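Local coordinates for protein-L-isoaspartate O-methyltransferase beta-aspartate methyltransferase (Plasmodium falciparum, PDB 2PBF), which probably methylates isoaspartyl residues of damaged proteins as a first step of their repair, with S-adenosyl-L-methionine as methyl donor, at residues Asp29-Asn32 and Thr33-Val37; Leu121-Phe124 and Ser125-Asn128; Arg131-Pro134 and Glu135-Lys138. All coordinates share one frame; numbering follows the deposited sequence.

Contact 1 (Asp29-Asn32 and Thr33-Val37); sequences DVYN and TMLQV
In the short helix 28-35 two side chains fold back on carbonyls one turn earlier, and Asp29 with Thr33 and Asn32 with Gln36 show two versions of this. Asp29 O takes the amide of Thr33 and also its hydroxyl, Thr33 OG1 lying 2.5 Å from Asp29 O. The two donors are placed differently: OG1 approaches nearly along the C=O axis, while Thr33 N stands 43° out of the carbonyl plane. What brings the hydroxyl there is the first torsion of Thr33 (chi1 -53°), which sets OG1 beside its own backbone N and anti to the carbonyl carbon. A buried threonine thus meets its hydrogen-bonding need within its own helix.

One turn on, Gln36 does likewise with a longer arm. Gln36 N and Gln36 NE2 are each 3.2 Å from Asn32 O and reach it from opposite faces of the carbonyl plane. The side-chain bond leaves in the plane of the Gln36 amide but lands well above that of the Asn32 carbonyl. Between these gripped carbonyls run the plain helical bonds from Met34 N to Val30 O and from Leu35 N to Tyr31 O, the former nearly straight at 172°.

Apolar pairs occupy other faces of the helix. The Val30 and Met34 side chains lie alongside each other, CG1 of Val30 4.1 Å from SD of Met34; Met34 also packs on Ala68 and Leu71 of helix 64-74. Tyr31 sends CE2 within 3.6 Å of Leu35 CD2, the ring lying obliquely to that methyl, and Lys20 of helix 12-21 makes a cation-pi contact with the same ring. The helix packs against helices 12-21, 64-74 and 93-101. Its threonine hydroxyl, bonded to the carbonyl four residues back, is a familiar feature of alpha-helices.

Contact 2 (Leu121-Phe124 and Ser125-Asn128); sequences LVNF and SLEN
Phe124 and Asn128, one turn apart on helix 119-132, meet as ring and amide set almost at right angles, their planes 78° apart. The amide stands over one face of the ring with its nitrogen the closer atom: Asn128 ND2 lies 3.2 Å above the plane of the Phe124 ring, displaced toward the rim, where it is nearest to Phe124 CE2. With CG anti to the backbone N (chi1 174°), the ring is swung to the carbonyl side, forward toward Asn128, and the amide can rise across it. The amide's hydrogen bonds go to other partners, ND2 to Ser91 O and OD1 to Arg131 NH1, which should hold its plane upright over the ring.

On another face of the helix Val122 and Leu126 point the same way and lie alongside each other, with Val122 CG1 3.6 Å from Leu126 CD1. Ser125 turns its hydroxyl inward instead. At chi1 68° OG falls between the backbone N and the carbonyl carbon, and from there Ser125 OG donates to Val122 O at 2.8 Å. The same carbonyl accepts Leu126 N nearly end-on, so Val122 O serves two donors and the buried serine hydroxyl is satisfied inside the helix.

Ser125 and Leu126 rest on Ile144 of strand 142-146, while Leu121 touches the bound S-adenosyl-L-homocysteine. This is the connecting helix of a beta-alpha-beta unit, strand 111-116 to strand 142-146, as in the Rossmann-like fold of class I methyltransferases.

Contact 3 (Arg131-Pro134 and Glu135-Lys138); sequences RDKP and ELLK
The backbone leaves helix 119-132 at Lys133, the first residue to depart from helical geometry, and at once winds into a short 3-10 turn, held by Leu136 N to Lys133 O at 3.0 Å and Leu137 N to Pro134 O at 3.2 Å. Both amides come to their carbonyls from above the plane, the second the more steeply at 56°, consistent with the tight i to i+3 winding. Pro134, which has no N-H to offer, stands at the start of this turn.

Glu135 folds back over the residues before it. With CG placed between backbone N and carbonyl carbon (chi1 60°) and the chain bent again at chi2, its carboxylate returns to the Lys133-Pro134 peptide. Glu135 OE1 lies 3.2 Å from Lys133 C and 3.3 Å from Pro134 CD, while Glu135 OE2 lies against the aliphatic start of the lysine, 3.7 Å from Lys133 CB. These are packing contacts, for Lys133 NZ is 6.3 Å from Glu135 OE2. Lys133 NZ instead forms a salt bridge with Asp132 OD2 at 2.9 Å, meeting the syn side of the carboxylate somewhat out of its plane; Gln36 is the second partner of the ammonium.

Leu136 runs beside the lysine stem and points the same way, Leu136 CG lying 4.1 Å from Lys133 CB. Leu137 turns CD1 toward Pro134 O.

Leu136 and the lysine stem pack on Val96 of helix 93-101, Leu136 also touches Ile129 of helix 119-132, and Leu137 lies against Leu126 and Ile129 of that same helix. The turn thus bridges those two helices on the surface of the domain, within the connection that leads from helix 119-132 into the outermost strand 142-146.

In the fold
Contacts 2 and 3 share helix 119-132: contact 2 occupies its middle and contact 3 its exit, with centres about 12 Å apart and Leu126 CD2 touching Leu137 CD2 at 3.7 Å. Contact 1 belongs to a separate N-terminal helix, yet it meets contact 3 where Lys133 NZ probably bonds to Gln36 O at 2.6 Å. Contacts 1 and 2 do not touch, their nearest atoms being about 8 Å apart. Contact 2 contributes one residue, Leu121, to the ligand pocket, its side chain about 4 Å from the bound S-adenosyl-L-homocysteine. In contact 1 the side chain of Met34 is about 10 Å from the bound S-adenosyl-L-homocysteine (SAH).

Contact 1 (Asp29-Asn32 and Thr33-Val37)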
# COMPACT_ATOMS: atom_id res chain seq x y z
N ASP A 29 6.93 -14.94 2.44
CA ASP A 29 6.01 -14.36 1.46
C ASP A 29 6.20 -12.85 1.36
O ASP A 29 6.04 -12.27 0.29
CB ASP A 29 4.55 -14.66 1.83
CG ASP A 29 4.08 -16.06 1.42
OD1 ASP A 29 4.49 -16.57 0.34
OD2 ASP A 29 3.27 -16.65 2.17
N VAL A 30 6.52 -12.21 2.48
CA VAL A 30 6.89 -10.80 2.48
C VAL A 30 8.18 -10.66 1.69
O VAL A 30 8.26 -9.83 0.79
CB VAL A 30 7.05 -10.23 3.91
CG1 VAL A 30 7.67 -8.82 3.89
CG2 VAL A 30 5.71 -10.21 4.61
N TYR A 31 9.14 -11.53 1.98
CA TYR A 31 10.44 -11.51 1.31
C TYR A 31 10.29 -11.74 -0.18
O TYR A 31 10.73 -10.89 -0.96
CB TYR A 31 11.43 -12.54 1.90
CG TYR A 31 12.77 -12.59 1.17
CD1 TYR A 31 13.86 -11.85 1.61
CD2 TYR A 31 12.92 -13.34 -0.01
CE1 TYR A 31 15.08 -11.88 0.92
CE2 TYR A 31 14.13 -13.38 -0.70
CZ TYR A 31 15.20 -12.64 -0.23
OH TYR A 31 16.40 -12.68 -0.91
N ASN A 32 9.67 -12.86 -0.57
CA ASN A 32 9.54 -13.20 -2.00
C ASN A 32 8.78 -12.15 -2.80
O ASN A 32 9.13 -11.87 -3.94
CB ASN A 32 8.93 -14.60 -2.22
CG ASN A 32 9.72 -15.72 -1.52
OD1 ASN A 32 10.96 -15.71 -1.50
ND2 ASN A 32 9.00 -16.67 -0.94
N THR A 33 7.75 -11.57 -2.20
CA THR A 33 7.00 -10.49 -2.85
C THR A 33 7.89 -9.27 -3.11
O THR A 33 8.01 -8.81 -4.23
CB THR A 33 5.76 -10.08 -2.01
OG1 THR A 33 4.97 -11.24 -1.73
CG2 THR A 33 4.93 -9.03 -2.76
N MET A 34 8.50 -8.75 -2.05
CA MET A 34 9.40 -7.61 -2.17
C MET A 34 10.59 -7.90 -3.10
O MET A 34 11.01 -7.02 -3.85
CB MET A 34 9.87 -7.14 -0.81
CG MET A 34 8.73 -6.54 0.05
SD MET A 34 9.26 -5.80 1.59
CE MET A 34 10.13 -4.29 1.12
N LEU A 35 11.12 -9.12 -3.05
CA LEU A 35 12.20 -9.53 -3.96
C LEU A 35 11.79 -9.35 -5.42
O LEU A 35 12.60 -8.98 -6.27
CB LEU A 35 12.60 -10.99 -3.68
CG LEU A 35 13.73 -11.57 -4.56
CD1 LEU A 35 15.02 -10.80 -4.33
CD2 LEU A 35 13.92 -13.08 -4.31
N GLN A 36 10.51 -9.62 -5.71
CA GLN A 36 9.97 -9.44 -7.05
C GLN A 36 9.79 -7.98 -7.48
O GLN A 36 9.58 -7.70 -8.67
CB GLN A 36 8.66 -10.24 -7.20
CG GLN A 36 8.87 -11.76 -7.17
CD GLN A 36 7.58 -12.54 -7.28
OE1 GLN A 36 7.08 -12.75 -8.37
NE2 GLN A 36 7.03 -12.98 -6.15
N VAL A 37 9.88 -7.05 -6.52
CA VAL A 37 9.68 -5.63 -6.80
C VAL A 37 10.91 -4.79 -6.37
O VAL A 37 11.05 -4.40 -5.20
CB VAL A 37 8.35 -5.08 -6.12
CG1 VAL A 37 8.04 -3.70 -6.63
CG2 VAL A 37 7.16 -6.02 -6.39

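Contact 2 (Leu121-Phe124 and Ser125-Asn128)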
# COMPACT_ATOMS: atom_id res chain seq x y z
N LEU A 121 2.14 12.40 -8.86
CA LEU A 121 2.48 11.11 -8.26
C LEU A 121 1.79 9.94 -8.97
O LEU A 121 2.43 8.90 -9.19
CB LEU A 121 2.28 11.11 -6.74
CG LEU A 121 3.48 11.85 -6.12
CD1 LEU A 121 3.06 12.71 -4.98
CD2 LEU A 121 4.58 10.87 -5.73
N VAL A 122 0.52 10.11 -9.34
CA VAL A 122 -0.11 9.19 -10.31
C VAL A 122 0.85 8.96 -11.51
O VAL A 122 1.29 7.84 -11.76
CB VAL A 122 -1.47 9.69 -10.85
CG1 VAL A 122 -2.03 8.69 -11.86
CG2 VAL A 122 -2.46 9.91 -9.72
N ASN A 123 1.19 10.03 -12.23
CA ASN A 123 2.06 9.87 -13.37
C ASN A 123 3.44 9.31 -13.04
O ASN A 123 4.02 8.60 -13.84
CB ASN A 123 2.18 11.16 -14.20
CG ASN A 123 0.82 11.75 -14.55
OD1 ASN A 123 -0.05 11.07 -15.09
ND2 ASN A 123 0.63 13.03 -14.21
N PHE A 124 3.97 9.65 -11.86
CA PHE A 124 5.25 9.12 -11.39
C PHE A 124 5.18 7.60 -11.22
O PHE A 124 6.07 6.86 -11.68
CB PHE A 124 5.66 9.81 -10.06
CG PHE A 124 6.91 9.22 -9.42
CD1 PHE A 124 8.17 9.47 -9.96
CD2 PHE A 124 6.81 8.45 -8.26
CE1 PHE A 124 9.32 8.94 -9.35
CE2 PHE A 124 7.95 7.92 -7.66
CZ PHE A 124 9.21 8.16 -8.20
N SER A 125 4.13 7.15 -10.54
CA SER A 125 3.93 5.71 -10.30
C SER A 125 3.71 4.96 -11.61
O SER A 125 4.26 3.88 -11.80
CB SER A 125 2.77 5.45 -9.33
OG SER A 125 1.52 5.79 -9.89
N LEU A 126 2.94 5.55 -12.53
CA LEU A 126 2.64 4.89 -13.81
C LEU A 126 3.90 4.73 -14.67
O LEU A 126 4.05 3.74 -15.39
CB LEU A 126 1.49 5.57 -14.58
CG LEU A 126 0.12 5.72 -13.89
CD1 LEU A 126 -0.76 6.70 -14.62
CD2 LEU A 126 -0.60 4.40 -13.74
N GLU A 127 4.83 5.68 -14.54
CA GLU A 127 6.11 5.61 -15.24
C GLU A 127 7.03 4.53 -14.65
O GLU A 127 7.73 3.85 -15.37
CB GLU A 127 6.81 6.97 -15.21
CG GLU A 127 6.67 7.76 -16.50
CD GLU A 127 7.44 7.13 -17.67
OE1 GLU A 127 6.82 6.42 -18.49
OE2 GLU A 127 8.68 7.34 -17.76
N ASN A 128 7.01 4.42 -13.33
CA ASN A 128 7.74 3.41 -12.58
C ASN A 128 7.29 2.03 -13.01
O ASN A 128 8.11 1.14 -13.20
CB ASN A 128 7.46 3.58 -11.08
CG ASN A 128 8.14 4.80 -10.47
OD1 ASN A 128 9.00 5.45 -11.08
ND2 ASN A 128 7.75 5.11 -9.25

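Contact 3 (Arg131-Pro134 and Glu135-Lys138)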
# COMPACT_ATOMS: atom_id res chain seq x y z
N ARG A 131 8.37 0.97 -16.59
CA ARG A 131 9.77 0.51 -16.65
C ARG A 131 10.01 -0.81 -15.94
O ARG A 131 10.90 -1.58 -16.33
CB ARG A 131 10.75 1.59 -16.20
CG ARG A 131 11.41 1.43 -14.82
CD ARG A 131 12.57 2.46 -14.64
NE ARG A 131 12.13 3.81 -15.03
CZ ARG A 131 11.52 4.67 -14.22
NH1 ARG A 131 11.30 4.35 -12.95
NH2 ARG A 131 11.13 5.86 -14.68
N ASP A 132 9.20 -1.09 -14.91
CA ASP A 132 9.37 -2.31 -14.13
C ASP A 132 8.57 -3.49 -14.71
O ASP A 132 9.14 -4.52 -15.07
CB ASP A 132 8.99 -2.07 -12.67
CG ASP A 132 9.30 -3.27 -11.77
OD1 ASP A 132 10.32 -3.98 -11.99
OD2 ASP A 132 8.51 -3.50 -10.82
N LYS A 133 7.25 -3.33 -14.78
CA LYS A 133 6.32 -4.39 -15.17
C LYS A 133 5.22 -3.82 -16.06
O LYS A 133 4.07 -3.65 -15.59
CB LYS A 133 5.69 -5.01 -13.91
CG LYS A 133 6.66 -5.82 -13.07
CD LYS A 133 6.13 -6.02 -11.67
CE LYS A 133 7.01 -6.98 -10.90
NZ LYS A 133 8.36 -6.42 -10.57
N PRO A 134 5.55 -3.51 -17.35
CA PRO A 134 4.59 -2.82 -18.22
C PRO A 134 3.32 -3.64 -18.43
O PRO A 134 2.30 -3.09 -18.81
CB PRO A 134 5.37 -2.65 -19.55
CG PRO A 134 6.47 -3.60 -19.49
CD PRO A 134 6.81 -3.81 -18.05
N GLU A 135 3.40 -4.94 -18.18
CA GLU A 135 2.26 -5.84 -18.33
C GLU A 135 1.08 -5.47 -17.41
O GLU A 135 -0.07 -5.70 -17.76
CB GLU A 135 2.70 -7.30 -18.12
CG GLU A 135 3.30 -7.62 -16.74
CD GLU A 135 4.82 -7.49 -16.66
OE1 GLU A 135 5.41 -6.70 -17.42
OE2 GLU A 135 5.43 -8.21 -15.83
N LEU A 136 1.40 -4.87 -16.26
CA LEU A 136 0.41 -4.38 -15.30
C LEU A 136 -0.52 -3.28 -15.82
O LEU A 136 -1.61 -3.12 -15.32
CB LEU A 136 1.10 -3.93 -14.00
CG LEU A 136 1.71 -5.03 -13.10
CD1 LEU A 136 2.25 -4.45 -11.78
CD2 LEU A 136 0.69 -6.12 -12.81
N LEU A 137 -0.11 -2.50 -16.81
CA LEU A 137 -1.01 -1.44 -17.26
C LEU A 137 -1.72 -1.81 -18.56
O LEU A 137 -2.28 -0.95 -19.25
CB LEU A 137 -0.35 -0.05 -17.32
CG LEU A 137 0.81 0.21 -16.36
CD1 LEU A 137 2.09 0.10 -17.15
CD2 LEU A 137 0.72 1.56 -15.71
N LYS A 138 -1.72 -3.10 -18.85
CA LYS A 138 -2.48 -3.67 -19.95
C LYS A 138 -3.72 -4.44 -19.45
O LYS A 138 -4.54 -4.88 -20.24
CB LYS A 138 -1.59 -4.60 -20.79
CG LYS A 138 -0.41 -3.91 -21.52
CD LYS A 138 -0.86 -2.68 -22.36
CE LYS A 138 0.33 -1.98 -23.02
NZ LYS A 138 0.78 -2.63 -24.30